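Local coordinates for putative ferritin-like diiron-carboxylate protein TM1526 (Thermotoga maritima, PDB 1VJX) that is of unknown function but is probably a ferritin-like, metal-binding oxidoreductase of the rubrerythrin family, built on a four-helix bundle, at residues E60-M65 against K136-Q141; E121-L126 against D130-V135. All blocks are in the same frame, centred on the assembly; numbering follows the deposited sequence.

Contact 1 of 2, residues E60-M65 against K136-Q141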
loop_
_atom_site.group_PDB
_atom_site.type_symbol
_atom_site.label_atom_id
_atom_site.label_comp_id
_atom_site.label_asym_id
_atom_site.label_seq_id
_atom_site.Cartn_x
_atom_site.Cartn_y
_atom_site.Cartn_z
ATOM N N GLU A 60 -2.515 3.462 10.097
ATOM C CA GLU A 60 -2.768 3.556 11.540
ATOM C C GLU A 60 -2.637 2.188 12.206
ATOM O O GLU A 60 -2.323 2.091 13.372
ATOM C CB GLU A 60 -4.180 4.094 11.810
ATOM C CG GLU A 60 -4.374 5.596 11.621
ATOM C CD GLU A 60 -5.851 6.073 11.712
ATOM O OE1 GLU A 60 -6.806 5.232 11.845
ATOM O OE2 GLU A 60 -6.070 7.318 11.624
ATOM N N ILE A 61 -2.917 1.119 11.466
ATOM C CA ILE A 61 -2.864 -0.226 12.048
ATOM C C ILE A 61 -1.418 -0.668 12.120
ATOM O O ILE A 61 -0.972 -1.179 13.152
ATOM C CB ILE A 61 -3.751 -1.208 11.255
ATOM C CG1 ILE A 61 -5.212 -0.957 11.610
ATOM C CG2 ILE A 61 -3.337 -2.680 11.506
ATOM C CD1 ILE A 61 -6.158 -1.540 10.630
ATOM N N PHE A 62 -0.709 -0.477 11.002
ATOM C CA PHE A 62 0.729 -0.722 10.939
ATOM C C PHE A 62 1.548 0.131 11.944
ATOM O O PHE A 62 2.560 -0.334 12.451
ATOM C CB PHE A 62 1.258 -0.483 9.516
ATOM C CG PHE A 62 0.925 -1.555 8.546
ATOM C CD1 PHE A 62 0.825 -2.890 8.934
ATOM C CD2 PHE A 62 0.752 -1.230 7.190
ATOM C CE1 PHE A 62 0.514 -3.877 7.989
ATOM C CE2 PHE A 62 0.465 -2.187 6.248
ATOM C CZ PHE A 62 0.325 -3.521 6.628
ATOM N N ARG A 63 1.156 1.373 12.188
ATOM C CA ARG A 63 1.909 2.213 13.175
ATOM C C ARG A 63 1.703 1.624 14.583
ATOM O O ARG A 63 2.645 1.437 15.329
ATOM C CB ARG A 63 1.451 3.671 13.202
ATOM C CG ARG A 63 1.816 4.499 11.982
ATOM C CD ARG A 63 1.802 6.040 12.244
ATOM N NE ARG A 63 0.439 6.556 12.229
ATOM C CZ ARG A 63 -0.216 6.935 11.126
ATOM N NH1 ARG A 63 0.378 6.919 9.945
ATOM N NH2 ARG A 63 -1.470 7.365 11.206
ATOM N N LYS A 64 0.464 1.313 14.935
ATOM C CA LYS A 64 0.174 0.737 16.240
ATOM C C LYS A 64 0.980 -0.549 16.415
ATOM O O LYS A 64 1.456 -0.864 17.481
ATOM C CB LYS A 64 -1.323 0.451 16.333
ATOM C CG LYS A 64 -1.859 0.303 17.727
ATOM C CD LYS A 64 -3.247 -0.399 17.704
ATOM C CE LYS A 64 -3.799 -0.608 19.118
ATOM N NZ LYS A 64 -5.225 -0.142 19.194
HETATM N N MSE A 65 1.125 -1.278 15.328
HETATM C CA MSE A 65 1.735 -2.617 15.349
HETATM C C MSE A 65 3.222 -2.500 15.621
HETATM O O MSE A 65 3.764 -3.214 16.492
HETATM C CB MSE A 65 1.497 -3.330 14.032
HETATM C CG MSE A 65 2.038 -4.704 14.023
HETATM SE SE MSE A 65 1.472 -5.799 12.434
HETATM C CE MSE A 65 -0.592 -5.974 12.651
ATOM N N LYS A 136 -3.141 -10.122 7.298
ATOM C CA LYS A 136 -3.929 -10.807 6.262
ATOM C C LYS A 136 -5.223 -10.053 5.873
ATOM O O LYS A 136 -5.594 -10.030 4.714
ATOM C CB LYS A 136 -4.299 -12.227 6.698
ATOM C CG LYS A 136 -5.098 -12.959 5.621
ATOM C CD LYS A 136 -4.956 -14.455 5.627
ATOM C CE LYS A 136 -5.395 -15.089 4.246
ATOM N NZ LYS A 136 -6.838 -15.388 4.203
ATOM N N LYS A 137 -5.912 -9.491 6.862
ATOM C CA LYS A 137 -7.045 -8.609 6.632
ATOM C C LYS A 137 -6.693 -7.443 5.700
ATOM O O LYS A 137 -7.409 -7.181 4.723
ATOM C CB LYS A 137 -7.588 -8.089 7.976
ATOM C CG LYS A 137 -9.032 -7.563 7.916
ATOM C CD LYS A 137 -9.511 -7.088 9.304
ATOM C CE LYS A 137 -10.566 -5.957 9.218
ATOM N NZ LYS A 137 -11.874 -6.388 8.562
ATOM N N ILE A 138 -5.562 -6.788 5.986
ATOM C CA ILE A 138 -5.048 -5.676 5.171
ATOM C C ILE A 138 -4.704 -6.110 3.751
ATOM O O ILE A 138 -5.023 -5.416 2.795
ATOM C CB ILE A 138 -3.805 -5.023 5.859
ATOM C CG1 ILE A 138 -4.214 -4.280 7.156
ATOM C CG2 ILE A 138 -3.073 -4.016 4.929
ATOM C CD1 ILE A 138 -3.042 -3.816 7.989
ATOM N N ILE A 139 -4.022 -7.245 3.629
ATOM C CA ILE A 139 -3.706 -7.827 2.341
ATOM C C ILE A 139 -4.963 -8.105 1.486
ATOM O O ILE A 139 -4.982 -7.773 0.308
ATOM C CB ILE A 139 -2.879 -9.122 2.531
ATOM C CG1 ILE A 139 -1.437 -8.790 2.948
ATOM C CG2 ILE A 139 -2.838 -9.939 1.219
ATOM C CD1 ILE A 139 -0.601 -10.035 3.407
ATOM N N ASP A 140 -5.962 -8.754 2.080
ATOM C CA ASP A 140 -7.253 -8.974 1.455
ATOM C C ASP A 140 -7.893 -7.690 0.990
ATOM O O ASP A 140 -8.391 -7.632 -0.104
ATOM C CB ASP A 140 -8.200 -9.686 2.401
ATOM C CG ASP A 140 -7.842 -11.133 2.602
ATOM O OD1 ASP A 140 -7.271 -11.760 1.647
ATOM O OD2 ASP A 140 -8.144 -11.736 3.680
ATOM N N GLN A 141 -7.865 -6.646 1.810
ATOM C CA GLN A 141 -8.409 -5.348 1.404
ATOM C C GLN A 141 -7.564 -4.717 0.300
ATOM O O GLN A 141 -8.084 -4.081 -0.589
ATOM C CB GLN A 141 -8.532 -4.411 2.620
ATOM C CG GLN A 141 -9.797 -4.688 3.452
ATOM C CD GLN A 141 -9.729 -4.297 4.963
ATOM O OE1 GLN A 141 -8.788 -3.660 5.427
ATOM N NE2 GLN A 141 -10.738 -4.733 5.712
#
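Between residues 60-65 and 136-141 the nearest CA atoms are those of I61 and I138, 9.0 Å apart, and the two short segments run in roughly antiparallel directions. That spacing is bridged mainly by one side chain, I138, which points its CB at the other helix and carries the meeting on its CD1 methyl. Its CG1 stands anti to its own carbonyl carbon (chi1 -69°) and chi2 is extended, so CD1 becomes the far end of a straight branch and reaches both I61 and F62. Over one face of the F62 ring, I138 CD1 makes a CH-pi contact 3.9 Å from the centroid. Displaced toward the rim, I138 CD1 lies 3.6 Å from F62 CE1. The other branch, I138 CG2, approaches F62 CZ at 3.8 Å. Apolar packing of this kind between the second and fourth long helices belongs to the core of the ferritin-like four-helix bundle. I61 contributes its CG2 branch, 3.7 Å from I138 CD1, as the two isoleucines pass alongside one another, pointing oppositely. F62 is buried: its ring also meets the ring of Y119, with planes at about 35°, and touches A22, I23 and E26 of helix 15-36. On the flank of the same helix pair, Q141 OE1 is hydrogen-bonded to H58 NE2.

Contact 2 of 2, residues E121-L126 against D130-V135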
loop_
_atom_site.group_PDB
_atom_site.type_symbol
_atom_site.label_atom_id
_atom_site.label_comp_id
_atom_site.label_asym_id
_atom_site.label_seq_id
_atom_site.Cartn_x
_atom_site.Cartn_y
_atom_site.Cartn_z
ATOM N N GLU A 121 5.438 -10.308 2.577
ATOM C CA GLU A 121 6.746 -10.548 3.164
ATOM C C GLU A 121 6.692 -10.352 4.640
ATOM O O GLU A 121 7.170 -11.207 5.378
ATOM C CB GLU A 121 7.819 -9.684 2.497
ATOM C CG GLU A 121 8.166 -10.241 1.107
ATOM C CD GLU A 121 9.029 -9.325 0.238
ATOM O OE1 GLU A 121 9.000 -8.094 0.437
ATOM O OE2 GLU A 121 9.747 -9.847 -0.651
ATOM N N LEU A 122 6.062 -9.245 5.040
ATOM C CA LEU A 122 5.847 -8.847 6.427
ATOM C C LEU A 122 5.056 -9.874 7.229
ATOM O O LEU A 122 5.429 -10.235 8.364
ATOM C CB LEU A 122 5.061 -7.520 6.481
ATOM C CG LEU A 122 4.551 -7.130 7.892
ATOM C CD1 LEU A 122 5.728 -7.009 8.892
ATOM C CD2 LEU A 122 3.698 -5.858 7.890
ATOM N N LYS A 123 3.967 -10.335 6.642
ATOM C CA LYS A 123 3.155 -11.351 7.257
ATOM C C LYS A 123 3.920 -12.632 7.580
ATOM O O LYS A 123 3.799 -13.190 8.681
ATOM C CB LYS A 123 1.946 -11.653 6.419
ATOM C CG LYS A 123 0.927 -12.474 7.200
ATOM C CD LYS A 123 -0.494 -12.606 6.551
ATOM C CE LYS A 123 -0.439 -13.405 5.270
ATOM N NZ LYS A 123 -0.352 -14.860 5.557
ATOM N N ASP A 124 4.736 -13.061 6.635
ATOM C CA ASP A 124 5.617 -14.203 6.846
ATOM C C ASP A 124 6.639 -13.999 7.968
ATOM O O ASP A 124 7.131 -14.957 8.501
ATOM C CB ASP A 124 6.388 -14.514 5.580
ATOM C CG ASP A 124 5.674 -15.496 4.673
ATOM O OD1 ASP A 124 4.426 -15.725 4.832
ATOM O OD2 ASP A 124 6.314 -16.090 3.769
ATOM N N GLY A 125 6.959 -12.761 8.308
ATOM C CA GLY A 125 7.997 -12.461 9.316
ATOM C C GLY A 125 7.457 -12.291 10.717
ATOM O O GLY A 125 8.219 -12.292 11.714
ATOM N N LEU A 126 6.144 -12.082 10.787
ATOM C CA LEU A 126 5.452 -12.018 12.039
ATOM C C LEU A 126 5.281 -13.438 12.559
ATOM O O LEU A 126 5.102 -14.393 11.787
ATOM C CB LEU A 126 4.132 -11.283 11.905
ATOM C CG LEU A 126 4.232 -9.793 11.543
ATOM C CD1 LEU A 126 2.857 -9.286 10.976
ATOM C CD2 LEU A 126 4.633 -8.989 12.712
ATOM N N ASP A 130 -1.982 -13.223 16.019
ATOM C CA ASP A 130 -2.890 -12.057 15.942
ATOM C C ASP A 130 -2.394 -10.993 14.949
ATOM O O ASP A 130 -3.188 -10.492 14.116
ATOM C CB ASP A 130 -3.057 -11.392 17.316
ATOM C CG ASP A 130 -4.272 -11.885 18.099
ATOM O OD1 ASP A 130 -5.044 -12.834 17.677
ATOM O OD2 ASP A 130 -4.496 -11.344 19.212
ATOM N N ALA A 131 -1.116 -10.625 15.086
ATOM C CA ALA A 131 -0.433 -9.776 14.117
ATOM C C ALA A 131 -0.604 -10.328 12.696
ATOM O O ALA A 131 -1.010 -9.598 11.805
ATOM C CB ALA A 131 1.052 -9.620 14.434
ATOM N N GLN A 132 -0.260 -11.585 12.476
ATOM C CA GLN A 132 -0.469 -12.184 11.152
ATOM C C GLN A 132 -1.934 -12.104 10.679
ATOM O O GLN A 132 -2.173 -11.810 9.537
ATOM C CB GLN A 132 -0.053 -13.652 11.131
ATOM C CG GLN A 132 1.419 -13.879 11.270
ATOM C CD GLN A 132 1.791 -15.347 11.131
ATOM O OE1 GLN A 132 1.244 -16.204 11.843
ATOM N NE2 GLN A 132 2.723 -15.640 10.198
ATOM N N LYS A 133 -2.907 -12.354 11.543
ATOM C CA LYS A 133 -4.317 -12.230 11.121
ATOM C C LYS A 133 -4.652 -10.776 10.760
ATOM O O LYS A 133 -5.362 -10.523 9.776
ATOM C CB LYS A 133 -5.293 -12.833 12.166
ATOM C CG LYS A 133 -6.764 -12.317 12.084
ATOM C CD LYS A 133 -7.805 -13.425 12.321
ATOM N N THR A 134 -4.073 -9.820 11.489
ATOM C CA THR A 134 -4.341 -8.400 11.257
ATOM C C THR A 134 -3.812 -7.980 9.884
ATOM O O THR A 134 -4.462 -7.245 9.141
ATOM C CB THR A 134 -3.724 -7.517 12.385
ATOM O OG1 THR A 134 -4.360 -7.751 13.667
ATOM C CG2 THR A 134 -3.978 -6.065 12.121
ATOM N N VAL A 135 -2.643 -8.486 9.550
ATOM C CA VAL A 135 -2.007 -8.183 8.280
ATOM C C VAL A 135 -2.659 -8.899 7.106
ATOM O O VAL A 135 -2.693 -8.344 6.025
ATOM C CB VAL A 135 -0.451 -8.466 8.319
ATOM C CG1 VAL A 135 0.189 -8.153 6.995
ATOM C CG2 VAL A 135 0.248 -7.673 9.484
#
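L126 and V135 form the apolar centre, where L126 CD1 lies 3.4 Å from V135 CG2, a close fit for two methyl groups. Both of these side chains, like A131, point their CB toward the facing segment, and L126 uses CD1 again on A131 CB at 3.9 Å. On the flank, L122 CD2 reaches V135 CG2 at 4.2 Å, while V135 CG1 rests against K123 CB. K123 bends at its third and fourth torsions, and its CD passes 3.5 Å from Q132 O. At the polar edge Q132 sets CG anti to its carbonyl carbon (chi1 -68°) and extends beyond it, bringing NE2 to K123 O at 3.1 Å. This bond is nearly straight (171° at the hydrogen), with the acceptor in the amide plane but the donor tilted from the carbonyl plane. A leucine in place of Q132 has no amide donor, and the side-chain-to-backbone tie from helix 129-156 would probably be lost, leaving K123 O to the weak bond from L126 N. The axes of 121-125 and 130-135 approach to 9.1 Å, with 164° between their directions, and form the turn end of an antiparallel helical hairpin, the third and fourth long helices of a ferritin-like bundle.

Overall arrangement
From the N terminus, helix 15-36 comes first and helix 43-68 follows, carrying residues 60-65. Contact 1 closes a long loop from there to residues 136-141, with 70 residues between its segments, including short helix 71-74 and helix 101-125. Contact 2 is nested inside that loop and closes a much shorter one, only three residues lying between its segments. Both contacts draw on consecutive turns of helix 129-156, their centres about 9 Å apart, so this helix is tied to helix 43-68 by one and to helix 101-125 by the other. The two segment pairs also meet directly: the CE methyl of M65, a selenomethionine, packs on T134 CG2 at 3.4 Å and also on V135 CG2.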